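Local coordinates for peptidoglycan hydrolase FlgJ (Sphingomonas sp. A1, PDB 2ZYC), which probably acts as the flagellum-specific muramidase that opens the peptidoglycan layer for rod assembly, the present chain being its C-terminal glycoside hydrolase family 73 domain, at residues A29-E34 with Y136-L140; Q41-K45 with K65-A69; I56-W62 with E84-Y89. The protein carries 2 engineered substitutions. One frame throughout, in Å; residues are numbered along the deposited sequence.

Contact 1: A29-E34 with Y136-L140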
ATOM      1  N   ALA A  29      -5.844  -1.840  -2.072  1.00 11.58           N
ATOM      2  CA  ALA A  29      -6.039  -2.998  -1.206  1.00 11.62           C
ATOM      3  C   ALA A  29      -4.855  -3.180  -0.279  1.00 12.21           C
ATOM      4  O   ALA A  29      -5.024  -3.375   0.929  1.00 12.30           O
ATOM      5  CB  ALA A  29      -6.270  -4.255  -2.028  1.00 12.53           C
ATOM      6  N   GLN A  30      -3.652  -3.089  -0.841  1.00 11.83           N
ATOM      7  CA  GLN A  30      -2.449  -3.306  -0.049  1.00 12.12           C
ATOM      8  C   GLN A  30      -2.315  -2.280   1.079  1.00 12.33           C
ATOM      9  O   GLN A  30      -2.017  -2.643   2.231  1.00 12.35           O
ATOM     10  CB  GLN A  30      -1.205  -3.316  -0.923  1.00 12.20           C
ATOM     11  CG  GLN A  30       0.019  -3.842  -0.161  1.00 12.99           C
ATOM     12  CD  GLN A  30       1.296  -3.738  -0.949  1.00 13.84           C
ATOM     13  OE1 GLN A  30       1.311  -3.225  -2.069  1.00 13.70           O
ATOM     14  NE2 GLN A  30       2.391  -4.232  -0.368  1.00 16.23           N
ATOM     15  N   ALA A  31      -2.552  -1.016   0.744  1.00 12.40           N
ATOM     16  CA  ALA A  31      -2.508   0.074   1.723  1.00 12.33           C
ATOM     17  C   ALA A  31      -3.573  -0.122   2.812  1.00 12.63           C
ATOM     18  O   ALA A  31      -3.306   0.109   3.993  1.00 12.95           O
ATOM     19  CB  ALA A  31      -2.682   1.404   1.031  1.00 12.40           C
ATOM     20  N   ALA A  32      -4.764  -0.549   2.399  1.00 12.55           N
ATOM     21  CA  ALA A  32      -5.862  -0.866   3.318  1.00 13.21           C
ATOM     22  C   ALA A  32      -5.490  -1.985   4.297  1.00 12.91           C
ATOM     23  O   ALA A  32      -5.756  -1.884   5.496  1.00 13.05           O
ATOM     24  CB  ALA A  32      -7.109  -1.253   2.542  1.00 12.53           C
ATOM     25  N   LEU A  33      -4.893  -3.055   3.781  1.00 13.43           N
ATOM     26  CA  LEU A  33      -4.487  -4.173   4.626  1.00 13.90           C
ATOM     27  C   LEU A  33      -3.441  -3.708   5.643  1.00 14.32           C
ATOM     28  O   LEU A  33      -3.516  -4.049   6.836  1.00 14.22           O
ATOM     29  CB  LEU A  33      -3.934  -5.316   3.768  1.00 14.22           C
ATOM     30  CG  LEU A  33      -3.461  -6.565   4.532  1.00 14.52           C
ATOM     31  CD1 LEU A  33      -4.609  -7.168   5.340  1.00 17.66           C
ATOM     32  CD2 LEU A  33      -2.898  -7.587   3.560  1.00 14.87           C
ATOM     33  N   GLU A  34      -2.482  -2.915   5.168  1.00 14.27           N
ATOM     34  CA  GLU A  34      -1.369  -2.463   6.006  1.00 15.24           C
ATOM     35  C   GLU A  34      -1.777  -1.536   7.146  1.00 15.96           C
ATOM     36  O   GLU A  34      -1.147  -1.530   8.201  1.00 16.38           O
ATOM     37  CB  GLU A  34      -0.279  -1.796   5.157  1.00 14.78           C
ATOM     38  CG  GLU A  34       0.526  -2.776   4.311  1.00 15.48           C
ATOM     39  CD  GLU A  34       1.084  -3.942   5.128  1.00 17.54           C
ATOM     40  OE1 GLU A  34       1.655  -3.693   6.212  1.00 16.89           O
ATOM     41  OE2 GLU A  34       0.961  -5.103   4.679  1.00 19.16           O
ATOM     42  N   TYR A 136       0.539 -14.065   3.793  1.00 19.58           N
ATOM     43  CA  TYR A 136       0.417 -12.706   3.235  1.00 19.22           C
ATOM     44  C   TYR A 136      -0.343 -12.651   1.915  1.00 18.77           C
ATOM     45  O   TYR A 136      -1.241 -11.817   1.751  1.00 18.17           O
ATOM     46  CB  TYR A 136       1.774 -11.983   3.100  1.00 19.44           C
ATOM     47  CG  TYR A 136       1.593 -10.515   2.741  1.00 19.64           C
ATOM     48  CD1 TYR A 136       1.199  -9.588   3.708  1.00 19.08           C
ATOM     49  CD2 TYR A 136       1.781 -10.066   1.433  1.00 19.71           C
ATOM     50  CE1 TYR A 136       1.008  -8.245   3.387  1.00 20.62           C
ATOM     51  CE2 TYR A 136       1.593  -8.722   1.100  1.00 20.03           C
ATOM     52  CZ  TYR A 136       1.213  -7.822   2.085  1.00 20.30           C
ATOM     53  OH  TYR A 136       1.021  -6.491   1.779  1.00 21.27           O
ATOM     54  N   ALA A 137       0.006 -13.539   0.984  1.00 18.55           N
ATOM     55  CA  ALA A 137      -0.632 -13.561  -0.328  1.00 18.29           C
ATOM     56  C   ALA A 137      -2.129 -13.850  -0.231  1.00 18.18           C
ATOM     57  O   ALA A 137      -2.934 -13.197  -0.890  1.00 17.31           O
ATOM     58  CB  ALA A 137       0.067 -14.557  -1.265  1.00 18.91           C
ATOM     59  N   ASP A 138      -2.492 -14.807   0.621  1.00 17.83           N
ATOM     60  CA  ASP A 138      -3.893 -15.153   0.840  1.00 18.06           C
ATOM     61  C   ASP A 138      -4.668 -13.978   1.432  1.00 17.68           C
ATOM     62  O   ASP A 138      -5.773 -13.670   0.985  1.00 17.78           O
ATOM     63  CB  ASP A 138      -4.016 -16.364   1.768  1.00 18.06           C
ATOM     64  CG  ASP A 138      -3.698 -17.680   1.072  1.00 20.66           C
ATOM     65  OD1 ASP A 138      -3.576 -17.711  -0.174  1.00 21.84           O
ATOM     66  OD2 ASP A 138      -3.572 -18.694   1.793  1.00 22.43           O
ATOM     67  N   LYS A 139      -4.080 -13.335   2.438  1.00 17.23           N
ATOM     68  CA  LYS A 139      -4.729 -12.208   3.118  1.00 17.02           C
ATOM     69  C   LYS A 139      -4.896 -11.001   2.194  1.00 16.48           C
ATOM     70  O   LYS A 139      -5.970 -10.385   2.164  1.00 15.86           O
ATOM     71  CB  LYS A 139      -3.959 -11.830   4.378  1.00 17.46           C
ATOM     72  CG  LYS A 139      -4.061 -12.878   5.475  1.00 19.08           C
ATOM     73  CD  LYS A 139      -3.120 -12.544   6.607  1.00 21.44           C
ATOM     74  CE  LYS A 139      -3.081 -13.663   7.634  1.00 23.39           C
ATOM     75  NZ  LYS A 139      -1.922 -13.480   8.545  1.00 23.76           N
ATOM     76  N   LEU A 140      -3.859 -10.680   1.421  1.00 15.53           N
ATOM     77  CA  LEU A 140      -3.949  -9.557   0.487  1.00 14.82           C
ATOM     78  C   LEU A 140      -4.891  -9.835  -0.676  1.00 14.75           C
ATOM     79  O   LEU A 140      -5.682  -8.970  -1.068  1.00 14.36           O
ATOM     80  CB  LEU A 140      -2.556  -9.134  -0.018  1.00 14.79           C
ATOM     81  CG  LEU A 140      -2.495  -7.949  -0.992  1.00 14.44           C
ATOM     82  CD1 LEU A 140      -3.236  -6.717  -0.455  1.00 14.85           C
ATOM     83  CD2 LEU A 140      -1.047  -7.607  -1.310  1.00 14.35           C
TER
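L140 drives its CD1 methyl against the backbone of helix 24-35, meeting Q30 CA at 3.5 Å and resting 4.2 Å from A29 CB. With CG anti to the backbone N (chi1 -179°), its branched end extends across to the other helix. L33 answers from the opposite helix: its CD2 methyl lies 3.8 Å from L140 CA and also packs obliquely on the Y136 ring, 4.0 Å from CE1. The ring reaches past this apolar patch, and its hydroxyl meets two polar side chains. Y136 OH donates to E34 OE2 at 3.2 Å, approaching the anti side of the carboxylate and lying 24° out of its plane, while E34 OE1 accepts from N55 ND2, so each carboxylate oxygen has its own partner. Q30 NE2 adds a weak, bent hydrogen bond to Y136 OH (3.4 Å), the amide plane steeply turned against the ring, and Q30 OE1 is weakly bonded to Y99 OH. The two helix segments meet nearly crosswise, at 107° with axes 11.0 Å apart, joining helix 24-35 to the start of helix 136-145. L125 of helix 118-127 borders Q30, whereas F5 of helix 3-20 packs against A31 and A32.

Contact 2: Q41-K45 with K65-A69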
ATOM      1  N   GLN A  41      -2.326   3.741  10.896  1.00 24.09           N
ATOM      2  CA  GLN A  41      -1.150   4.352  10.282  0.50 23.75           C
ATOM      3  C   GLN A  41      -0.140   4.798  11.342  1.00 23.46           C
ATOM      4  O   GLN A  41      -0.545   5.227  12.423  1.00 23.44           O
ATOM      5  CB  GLN A  41      -1.640   5.580   9.528  0.50 23.93           C
ATOM      6  CG  GLN A  41      -0.675   6.221   8.570  0.50 23.96           C
ATOM      7  CD  GLN A  41      -1.330   7.358   7.812  0.50 23.94           C
ATOM      8  OE1 GLN A  41      -2.558   7.481   7.786  0.50 23.44           O
ATOM      9  NE2 GLN A  41      -0.520   8.201   7.201  0.50 23.42           N
ATOM     10  N   ILE A  42       1.148   4.744  11.020  1.00 22.84           N
ATOM     11  CA  ILE A  42       2.202   5.231  11.918  1.00 22.32           C
ATOM     12  C   ILE A  42       2.166   6.761  11.979  1.00 22.10           C
ATOM     13  O   ILE A  42       2.022   7.420  10.956  1.00 21.58           O
ATOM     14  CB  ILE A  42       3.586   4.724  11.451  1.00 22.45           C
ATOM     15  CG1 ILE A  42       3.651   3.200  11.555  1.00 21.97           C
ATOM     16  CG2 ILE A  42       4.713   5.359  12.259  1.00 22.33           C
ATOM     17  CD1 ILE A  42       4.552   2.552  10.503  1.00 23.02           C
ATOM     18  N   ARG A  43       2.290   7.313  13.187  0.50 22.14           N
ATOM     19  CA  ARG A  43       2.167   8.759  13.399  0.50 22.35           C
ATOM     20  C   ARG A  43       3.424   9.364  14.042  0.50 22.42           C
ATOM     21  O   ARG A  43       4.069   8.720  14.872  0.50 22.57           O
ATOM     22  CB  ARG A  43       0.929   9.069  14.259  0.50 22.29           C
ATOM     23  CG  ARG A  43      -0.292   8.186  13.952  0.50 22.10           C
ATOM     24  CD  ARG A  43      -1.614   8.797  14.409  0.50 22.38           C
ATOM     25  NE  ARG A  43      -2.143   9.745  13.427  0.50 21.18           N
ATOM     26  CZ  ARG A  43      -1.961  11.060  13.488  0.50 19.96           C
ATOM     27  NH1 ARG A  43      -2.468  11.851  12.548  0.50 18.63           N
ATOM     28  NH2 ARG A  43      -1.278  11.583  14.495  0.50 19.47           N
ATOM     29  N   ASN A  44       3.766  10.591  13.645  1.00 22.87           N
ATOM     30  CA  ASN A  44       4.870  11.354  14.272  1.00 23.38           C
ATOM     31  C   ASN A  44       4.443  11.818  15.660  1.00 23.93           C
ATOM     32  O   ASN A  44       3.244  11.917  15.932  1.00 24.06           O
ATOM     33  CB  ASN A  44       5.240  12.579  13.430  1.00 22.99           C
ATOM     34  CG  ASN A  44       5.835  12.218  12.080  1.00 23.39           C
ATOM     35  OD1 ASN A  44       6.806  11.471  11.991  1.00 23.74           O
ATOM     36  ND2 ASN A  44       5.257  12.760  11.025  1.00 22.29           N
ATOM     37  N   LYS A  45       5.407  12.110  16.536  1.00 24.96           N
ATOM     38  CA  LYS A  45       5.085  12.550  17.907  1.00 25.79           C
ATOM     39  C   LYS A  45       4.291  13.854  17.948  1.00 25.72           C
ATOM     40  O   LYS A  45       3.503  14.077  18.872  1.00 26.21           O
ATOM     41  CB  LYS A  45       6.344  12.683  18.763  1.00 26.09           C
ATOM     42  CG  LYS A  45       6.968  11.353  19.136  1.00 27.74           C
ATOM     43  CD  LYS A  45       7.876  11.498  20.352  1.00 30.49           C
ATOM     44  CE  LYS A  45       8.888  10.366  20.416  1.00 32.30           C
ATOM     45  NZ  LYS A  45      10.000  10.574  19.434  1.00 34.41           N
ATOM     46  N   LYS A  65      12.916  11.872   6.334  1.00 19.83           N
ATOM     47  CA  LYS A  65      12.361  11.917   7.669  1.00 19.99           C
ATOM     48  C   LYS A  65      12.129  10.502   8.191  1.00 19.34           C
ATOM     49  O   LYS A  65      11.741   9.608   7.437  1.00 19.11           O
ATOM     50  CB  LYS A  65      11.049  12.699   7.658  1.00 20.39           C
ATOM     51  CG  LYS A  65      10.516  13.050   9.036  1.00 22.85           C
ATOM     52  CD  LYS A  65       9.231  13.849   8.930  1.00 26.04           C
ATOM     53  CE  LYS A  65       8.760  14.292  10.312  1.00 28.52           C
ATOM     54  NZ  LYS A  65       7.800  15.432  10.214  1.00 31.17           N
ATOM     55  N   VAL A  66      12.376  10.322   9.483  1.00 18.94           N
ATOM     56  CA  VAL A  66      12.241   9.035  10.149  1.00 18.95           C
ATOM     57  C   VAL A  66      11.282   9.138  11.330  1.00 19.26           C
ATOM     58  O   VAL A  66      11.321  10.106  12.100  1.00 19.26           O
ATOM     59  CB  VAL A  66      13.617   8.502  10.626  1.00 18.91           C
ATOM     60  CG1 VAL A  66      13.456   7.272  11.523  1.00 18.46           C
ATOM     61  CG2 VAL A  66      14.518   8.191   9.423  1.00 19.01           C
ATOM     62  N   VAL A  67      10.420   8.139  11.460  1.00 19.11           N
ATOM     63  CA  VAL A  67       9.546   8.032  12.609  1.00 19.54           C
ATOM     64  C   VAL A  67       9.775   6.678  13.274  1.00 20.09           C
ATOM     65  O   VAL A  67       9.822   5.638  12.607  1.00 19.27           O
ATOM     66  CB  VAL A  67       8.047   8.279  12.236  1.00 19.67           C
ATOM     67  CG1 VAL A  67       7.590   7.347  11.111  1.00 19.59           C
ATOM     68  CG2 VAL A  67       7.152   8.149  13.468  1.00 19.54           C
ATOM     69  N   GLU A  68       9.968   6.700  14.587  1.00 21.28           N
ATOM     70  CA  GLU A  68      10.116   5.468  15.343  1.00 23.02           C
ATOM     71  C   GLU A  68       8.752   4.997  15.811  1.00 23.51           C
ATOM     72  O   GLU A  68       7.899   5.807  16.201  1.00 23.94           O
ATOM     73  CB  GLU A  68      11.088   5.640  16.518  1.00 23.15           C
ATOM     74  CG  GLU A  68      12.546   5.681  16.071  1.00 23.89           C
ATOM     75  CD  GLU A  68      13.512   6.146  17.151  1.00 25.29           C
ATOM     76  OE1 GLU A  68      13.192   6.038  18.353  1.00 28.04           O
ATOM     77  OE2 GLU A  68      14.606   6.626  16.783  1.00 29.04           O
ATOM     78  N   ALA A  69       8.537   3.691  15.736  1.00 23.83           N
ATOM     79  CA  ALA A  69       7.297   3.083  16.201  1.00 24.58           C
ATOM     80  C   ALA A  69       7.584   1.688  16.732  1.00 25.30           C
ATOM     81  O   ALA A  69       8.465   0.983  16.230  1.00 24.45           O
ATOM     82  CB  ALA A  69       6.259   3.041  15.086  1.00 24.73           C
TER
HETATM   83  O   HOH W   1       9.287  11.891  12.626  1.00 34.27           O
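N44 and V67 lie nearest across this contact, their CA atoms 6.0 Å apart, where the loop 41-45 passes strand segment 65-69 with end-to-end directions 120° apart. V67 is the central side chain. V67 CG1 packs 3.7 Å from I42 CG2. The other methyl, V67 CG2, lies 3.4 Å from the carbonyl oxygen R43 O. I42 turns CG1 alongside its own backbone nitrogen (chi1 -65°), which directs the short branch, CG2, at the strand; the same methyl reaches A69 CB at 4.0 Å, spanning two residues of one strand face. N44 crosses V67 at about a right angle and sets OD1 against V67 CB. That oxygen is not left to apolar carbon alone: a water donates to N44 OD1 at 2.6 Å and also to V66 O at 2.8 Å, linking the loop side chain to the strand backbone. The other end of the amide is held by T48, whose OG1 accepts from ND2, so both ends of the group are fixed. K65 stretches out its aliphatic chain toward N44 from the opposite direction, bringing K65 CE to 3.8 Å from N44 OD1. I42 O is bonded to S50 OG farther along the loop, and on the sheet side strand 65-71 pairs antiparallel with strand 82-88, whose F86 touches both I42 and A69.

Contact 3: I56-W62 with E84-Y89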
ATOM      1  N   ILE A  56       6.757   1.002   5.299  1.00  9.71           N
ATOM      2  CA  ILE A  56       8.123   0.818   4.796  1.00  9.64           C
ATOM      3  C   ILE A  56       9.165   1.251   5.824  1.00  9.39           C
ATOM      4  O   ILE A  56       9.165   2.393   6.286  1.00  9.69           O
ATOM      5  CB  ILE A  56       8.366   1.551   3.461  1.00  9.13           C
ATOM      6  CG1 ILE A  56       7.315   1.176   2.402  1.00 10.42           C
ATOM      7  CG2 ILE A  56       9.798   1.274   2.944  1.00  9.92           C
ATOM      8  CD1 ILE A  56       7.200  -0.316   2.103  1.00 10.09           C
ATOM      9  N   LYS A  57      10.061   0.324   6.160  1.00  9.56           N
ATOM     10  CA  LYS A  57      11.155   0.593   7.094  1.00  9.49           C
ATOM     11  C   LYS A  57      12.160   1.587   6.519  1.00  9.92           C
ATOM     12  O   LYS A  57      12.409   1.622   5.301  1.00  9.51           O
ATOM     13  CB  LYS A  57      11.880  -0.705   7.483  1.00  9.46           C
ATOM     14  CG  LYS A  57      11.013  -1.783   8.134  1.00  9.39           C
ATOM     15  CD  LYS A  57      11.816  -3.091   8.254  1.00 10.12           C
ATOM     16  CE  LYS A  57      10.998  -4.206   8.861  1.00 11.57           C
ATOM     17  NZ  LYS A  57      11.792  -5.472   8.953  1.00 12.61           N
ATOM     18  N   ALA A  58      12.713   2.406   7.410  1.00 10.03           N
ATOM     19  CA  ALA A  58      13.795   3.326   7.080  1.00 10.74           C
ATOM     20  C   ALA A  58      15.131   2.648   7.353  1.00 11.28           C
ATOM     21  O   ALA A  58      15.541   2.508   8.500  1.00 11.67           O
ATOM     22  CB  ALA A  58      13.675   4.606   7.916  1.00 10.53           C
ATOM     23  N   GLY A  59      15.803   2.211   6.293  1.00 11.29           N
ATOM     24  CA  GLY A  59      17.120   1.584   6.438  1.00 11.80           C
ATOM     25  C   GLY A  59      18.267   2.543   6.171  1.00 11.66           C
ATOM     26  O   GLY A  59      18.088   3.763   6.179  1.00 11.83           O
ATOM     27  N   SER A  60      19.448   1.982   5.925  0.50 11.42           N
ATOM     28  CA  SER A  60      20.663   2.765   5.704  0.50 11.21           C
ATOM     29  C   SER A  60      20.632   3.641   4.448  0.50 11.69           C
ATOM     30  O   SER A  60      21.318   4.659   4.395  0.50 11.87           O
ATOM     31  CB  SER A  60      21.878   1.835   5.649  0.50 10.98           C
ATOM     32  OG  SER A  60      21.698   0.856   4.647  0.50  8.35           O
ATOM     33  N   ASN A  61      19.847   3.245   3.446  1.00 11.93           N
ATOM     34  CA  ASN A  61      19.744   4.013   2.198  1.00 13.13           C
ATOM     35  C   ASN A  61      18.639   5.080   2.241  1.00 13.62           C
ATOM     36  O   ASN A  61      18.343   5.710   1.223  1.00 14.31           O
ATOM     37  CB  ASN A  61      19.533   3.071   1.004  1.00 13.18           C
ATOM     38  CG  ASN A  61      18.160   2.417   1.021  1.00 14.44           C
ATOM     39  OD1 ASN A  61      17.482   2.432   2.039  1.00 16.49           O
ATOM     40  ND2 ASN A  61      17.754   1.828  -0.101  1.00 15.81           N
ATOM     41  N   TRP A  62      18.018   5.249   3.409  1.00 14.09           N
ATOM     42  CA  TRP A  62      17.001   6.289   3.612  1.00 14.90           C
ATOM     43  C   TRP A  62      17.554   7.465   4.416  1.00 15.92           C
ATOM     44  O   TRP A  62      17.970   7.299   5.561  1.00 15.82           O
ATOM     45  CB  TRP A  62      15.769   5.707   4.317  1.00 14.63           C
ATOM     46  CG  TRP A  62      14.712   6.720   4.642  1.00 14.58           C
ATOM     47  CD1 TRP A  62      14.469   7.286   5.864  1.00 15.39           C
ATOM     48  CD2 TRP A  62      13.744   7.272   3.743  1.00 15.33           C
ATOM     49  NE1 TRP A  62      13.419   8.171   5.779  1.00 15.44           N
ATOM     50  CE2 TRP A  62      12.952   8.182   4.489  1.00 15.72           C
ATOM     51  CE3 TRP A  62      13.475   7.101   2.376  1.00 16.37           C
ATOM     52  CZ2 TRP A  62      11.902   8.908   3.913  1.00 16.08           C
ATOM     53  CZ3 TRP A  62      12.423   7.827   1.803  1.00 15.97           C
ATOM     54  CH2 TRP A  62      11.655   8.716   2.579  1.00 15.49           C
ATOM     55  N   GLU A  84      11.143   0.115  15.971  1.00 24.17           N
ATOM     56  CA  GLU A  84      11.489   0.055  14.554  1.00 22.05           C
ATOM     57  C   GLU A  84      11.526   1.452  13.947  1.00 20.67           C
ATOM     58  O   GLU A  84      10.780   2.342  14.365  1.00 20.26           O
ATOM     59  CB  GLU A  84      10.498  -0.840  13.795  1.00 21.70           C
ATOM     60  CG  GLU A  84      10.825  -1.081  12.321  1.00 22.37           C
ATOM     61  CD  GLU A  84      12.171  -1.750  12.118  1.00 23.27           C
ATOM     62  OE1 GLU A  84      13.194  -1.029  12.077  1.00 23.36           O
ATOM     63  OE2 GLU A  84      12.201  -2.989  11.996  1.00 22.27           O
ATOM     64  N   ARG A  85      12.404   1.634  12.964  1.00 18.76           N
ATOM     65  CA  ARG A  85      12.554   2.913  12.286  1.00 17.76           C
ATOM     66  C   ARG A  85      11.833   2.861  10.949  1.00 16.67           C
ATOM     67  O   ARG A  85      12.132   2.013  10.099  1.00 15.41           O
ATOM     68  CB  ARG A  85      14.031   3.269  12.102  1.00 18.08           C
ATOM     69  CG  ARG A  85      14.707   3.630  13.425  1.00 19.58           C
ATOM     70  CD  ARG A  85      16.215   3.684  13.308  1.00 19.90           C
ATOM     71  NE  ARG A  85      16.662   4.573  12.244  1.00 22.90           N
ATOM     72  CZ  ARG A  85      16.840   5.884  12.365  1.00 24.58           C
ATOM     73  NH1 ARG A  85      16.606   6.495  13.523  1.00 26.43           N
ATOM     74  NH2 ARG A  85      17.256   6.584  11.315  1.00 25.59           N
ATOM     75  N   PHE A  86      10.866   3.760  10.796  1.00 15.43           N
ATOM     76  CA  PHE A  86      10.031   3.824   9.602  1.00 14.55           C
ATOM     77  C   PHE A  86      10.248   5.110   8.828  1.00 14.09           C
ATOM     78  O   PHE A  86      10.555   6.156   9.400  1.00 13.65           O
ATOM     79  CB  PHE A  86       8.552   3.722   9.990  1.00 14.74           C
ATOM     80  CG  PHE A  86       8.161   2.384  10.521  1.00 14.65           C
ATOM     81  CD1 PHE A  86       7.856   1.340   9.646  1.00 15.65           C
ATOM     82  CD2 PHE A  86       8.099   2.158  11.895  1.00 14.65           C
ATOM     83  CE1 PHE A  86       7.489   0.076  10.135  1.00 16.26           C
ATOM     84  CE2 PHE A  86       7.737   0.912  12.395  1.00 15.45           C
ATOM     85  CZ  PHE A  86       7.430  -0.139  11.512  1.00 16.40           C
ATOM     86  N   ARG A  87      10.065   5.034   7.516  1.00 12.94           N
ATOM     87  CA  ARG A  87      10.095   6.229   6.682  1.00 13.09           C
ATOM     88  C   ARG A  87       8.905   7.126   7.017  1.00 13.31           C
ATOM     89  O   ARG A  87       7.847   6.637   7.412  1.00 12.60           O
ATOM     90  CB  ARG A  87      10.065   5.840   5.205  1.00 12.61           C
ATOM     91  CG  ARG A  87      11.194   4.889   4.822  1.00 12.45           C
ATOM     92  CD  ARG A  87      11.221   4.617   3.319  1.00 11.46           C
ATOM     93  NE  ARG A  87      12.245   3.625   2.982  1.00 11.27           N
ATOM     94  CZ  ARG A  87      12.620   3.315   1.746  1.00 12.41           C
ATOM     95  NH1 ARG A  87      12.076   3.923   0.710  1.00 11.56           N
ATOM     96  NH2 ARG A  87      13.553   2.390   1.542  1.00 11.75           N
ATOM     97  N   ALA A  88       9.099   8.432   6.889  1.00 13.99           N
ATOM     98  CA  ALA A  88       7.992   9.389   7.006  1.00 14.53           C
ATOM     99  C   ALA A  88       8.010  10.351   5.833  1.00 15.31           C
ATOM    100  O   ALA A  88       9.080  10.688   5.298  1.00 15.63           O
ATOM    101  CB  ALA A  88       8.053  10.144   8.335  1.00 14.92           C
ATOM    102  N   TYR A  89       6.820  10.797   5.439  1.00 15.42           N
ATOM    103  CA  TYR A  89       6.650  11.571   4.220  1.00 16.45           C
ATOM    104  C   TYR A  89       5.843  12.832   4.515  1.00 17.89           C
ATOM    105  O   TYR A  89       5.324  12.987   5.615  1.00 18.01           O
ATOM    106  CB  TYR A  89       5.918  10.734   3.172  1.00 15.61           C
ATOM    107  CG  TYR A  89       6.553   9.390   2.888  1.00 15.00           C
ATOM    108  CD1 TYR A  89       7.674   9.291   2.059  1.00 14.67           C
ATOM    109  CD2 TYR A  89       6.033   8.223   3.453  1.00 15.24           C
ATOM    110  CE1 TYR A  89       8.256   8.042   1.780  1.00 14.30           C
ATOM    111  CE2 TYR A  89       6.602   6.975   3.191  1.00 14.02           C
ATOM    112  CZ  TYR A  89       7.714   6.897   2.353  1.00 12.88           C
ATOM    113  OH  TYR A  89       8.264   5.663   2.101  1.00 13.89           O
TER
HETATM  114  O   HOH W   2      17.405   3.987   9.900  1.00 35.50           O
HETATM  115  O   HOH W   3      15.503   1.612   3.583  1.00 14.16           O
HETATM  116  O   HOH W   4      17.205   5.575   8.011  1.00 22.04           O
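R87 is bonded to loop 56-62 through both its backbone and its side chain. Its N-H donates to I56 O at 3.0 Å, and R87 NE reaches K57 O at 3.1 Å, tilted from both the carbonyl and guanidinium planes. A58 N returns a bond to R85 O (2.8 Å). Together the backbone bonds form a single bridge in which K57 faces F86. The R87 guanidinium makes a salt bridge from NH1 to D98 of helix 92-105, while NH2 donates to a water that also links G59 N and N61 OD1. A second water joins A58 O to R85 NE. K57 and E84 form only a long salt bridge, NZ to OE2 3.9 Å; E84 OE2 also pairs with R82.

The R87 guanidinium lies between an I56 methyl and the W62 ring. I56 CG2 sits over one face, 3.4 Å from R87 NE. W62 CE3 lies over the opposite face, the ring turned only 16° from the guanidinium, while the aliphatic CG and CD of R87 lie over the ring itself. R87 CD makes a CH-pi contact with the six-membered ring of W62, 3.7 Å from its centroid. A chi1 of 176° swings the W62 indole away from its own backbone nitrogen and over R87, and NE1 is tied to K65 O. Beyond the arginine, W62 CH2 touches Y89 CE1 at 3.6 Å in an oblique aromatic pair, and A58 CB packs on the strand backbone at F86 C. The type I turn G59-W62 thus folds the loop back over strand 82-88, whose other edge pairs with strand 65-71. On the helical side, D98 also accepts from Y89 OH, and Y89 touches A95, connecting the loop and strand to helix 92-105.

Contacts 2 and 3 meet within the two-stranded antiparallel sheet, their centres 10 Å apart. The backbone joins them through V67 O to F86 N and A69 O to E84 N, probable hydrogen bonds of 2.8 Å each, while I42 CD1 packs 3.6 Å from F86 CG. Their segments alternate along the chain: two parts of the long loop after helix 24-35 are each held to one of the neighbouring strands. Contact 1 encloses both along the chain and belongs to the helical body; its centre is about 21 Å from contact 2 and 20 Å from contact 3. This division into helical and small sheet parts is consistent with the lysozyme clan, in whose members the glycan-binding cleft lies between such parts.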